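Local coordinates for protein condensin complex subunit 3 (Schizosaccharomyces pombe, PDB 5OQR) that serves as a regulatory subunit of condensin, the complex required to convert interphase chromatin into mitotic-like condensed chromosomes, at residues Glu256-Asp259 and Leu263-Leu266. Sequence-based numbering, arbitrary orientation.
Sequences ENAD and LELL
Glu-264 lies across the turn Ala-258-Asp-259 that follows helix 240-257, and its side chain can be followed atom by atom. CB starts 3.8 Å from Ala-258 O. With CG anti to the backbone N (chi1 -173°) and the chain extended beyond it, CG and CD continue past the same carbonyl oxygen, CD at 3.8 Å from Ala-258 O. The carboxylate then meets that of Asp-259, the two planes 36° apart: Asp-259 OD2 is 2.6 Å from Glu-264 OE1 and 2.9 Å from Glu-264 OE2. Glu-264 OE2 also comes within 3.6 Å of Ala-258 O, a contact and not a bond. Beneath this acidic pair, Ala-258 CB touches Leu-265 CB at 3.7 Å; Leu-265 also packs on Leu-250 and Trp-254 of helix 240-257.

The positive phi of Asp-259 (61°) and the inner backbone bond, Asp-259 N to Glu-256 O at 3.0 Å, fit a Schellman motif, whose outer bond is made by Asn-260 N. The motif closes helix 240-257, within HEAT repeat 5, and the chain turns back so that helix 262-266 folds against its end. Two like-charged carboxylates thus lie close together at the solvent-exposed edge, their repulsion probably offset only in part by long, weak ion pairs to Arg-220, while the apolar Ala-258/Leu-265 contact occupies the buried side.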
loop_
_atom_site.group_PDB
_atom_site.type_symbol
_atom_site.label_atom_id
_atom_site.label_comp_id
_atom_site.label_asym_id
_atom_site.label_seq_id
_atom_site.Cartn_x
_atom_site.Cartn_y
_atom_site.Cartn_z
ATOM N N GLU A 256 -5.486 -14.281 22.906
ATOM C CA GLU A 256 -6.426 -14.985 23.771
ATOM C C GLU A 256 -6.798 -16.341 23.186
ATOM O O GLU A 256 -6.836 -17.346 23.905
ATOM C CB GLU A 256 -7.677 -14.132 23.981
ATOM C CG GLU A 256 -8.333 -14.296 25.339
ATOM C CD GLU A 256 -7.459 -13.789 26.469
ATOM O OE1 GLU A 256 -7.015 -14.613 27.297
ATOM O OE2 GLU A 256 -7.203 -12.568 26.521
ATOM N N ASN A 257 -7.075 -16.390 21.881
ATOM C CA ASN A 257 -7.390 -17.657 21.234
ATOM C C ASN A 257 -6.229 -18.638 21.303
ATOM O O ASN A 257 -6.445 -19.848 21.180
ATOM C CB ASN A 257 -7.776 -17.420 19.774
ATOM C CG ASN A 257 -8.891 -16.401 19.621
ATOM O OD1 ASN A 257 -8.840 -15.540 18.744
ATOM N ND2 ASN A 257 -9.902 -16.491 20.476
ATOM N N ALA A 258 -5.004 -18.145 21.492
ATOM C CA ALA A 258 -3.824 -18.989 21.613
ATOM C C ALA A 258 -3.451 -19.252 23.068
ATOM O O ALA A 258 -2.285 -19.519 23.372
ATOM C CB ALA A 258 -2.648 -18.357 20.871
ATOM N N ASP A 259 -4.424 -19.173 23.976
ATOM C CA ASP A 259 -4.209 -19.490 25.385
ATOM C C ASP A 259 -3.176 -18.568 26.022
ATOM O O ASP A 259 -2.456 -18.966 26.940
ATOM C CB ASP A 259 -3.790 -20.951 25.557
ATOM C CG ASP A 259 -4.579 -21.892 24.665
ATOM O OD1 ASP A 259 -5.720 -22.246 25.030
ATOM O OD2 ASP A 259 -4.058 -22.277 23.598
ATOM N N LEU A 263 4.106 -18.238 21.769
ATOM C CA LEU A 263 4.641 -19.298 20.921
ATOM C C LEU A 263 3.522 -20.050 20.213
ATOM O O LEU A 263 3.609 -20.324 19.011
ATOM C CB LEU A 263 5.484 -20.262 21.755
ATOM C CG LEU A 263 6.889 -19.808 22.153
ATOM C CD1 LEU A 263 7.541 -20.865 23.027
ATOM C CD2 LEU A 263 7.748 -19.531 20.933
ATOM N N GLU A 264 2.463 -20.396 20.943
ATOM C CA GLU A 264 1.357 -21.124 20.332
ATOM C C GLU A 264 0.719 -20.311 19.213
ATOM O O GLU A 264 0.283 -20.871 18.201
ATOM C CB GLU A 264 0.319 -21.489 21.392
ATOM C CG GLU A 264 -0.787 -22.394 20.877
ATOM C CD GLU A 264 -1.652 -22.955 21.990
ATOM O OE1 GLU A 264 -2.771 -23.422 21.693
ATOM O OE2 GLU A 264 -1.214 -22.926 23.159
ATOM N N LEU A 265 0.653 -18.990 19.379
ATOM C CA LEU A 265 0.173 -18.133 18.300
ATOM C C LEU A 265 1.121 -18.171 17.110
ATOM O O LEU A 265 0.679 -18.250 15.959
ATOM C CB LEU A 265 0.004 -16.701 18.811
ATOM C CG LEU A 265 -0.520 -15.640 17.837
ATOM C CD1 LEU A 265 -1.192 -14.525 18.612
ATOM C CD2 LEU A 265 0.584 -15.052 16.966
ATOM N N LEU A 266 2.428 -18.103 17.366
ATOM C CA LEU A 266 3.399 -18.118 16.278
ATOM C C LEU A 266 3.288 -19.394 15.455
ATOM O O LEU A 266 3.474 -19.372 14.234
ATOM C CB LEU A 266 4.812 -17.967 16.840
ATOM C CG LEU A 266 5.124 -16.638 17.529
ATOM C CD1 LEU A 266 6.455 -16.716 18.256
ATOM C CD2 LEU A 266 5.136 -15.505 16.524
#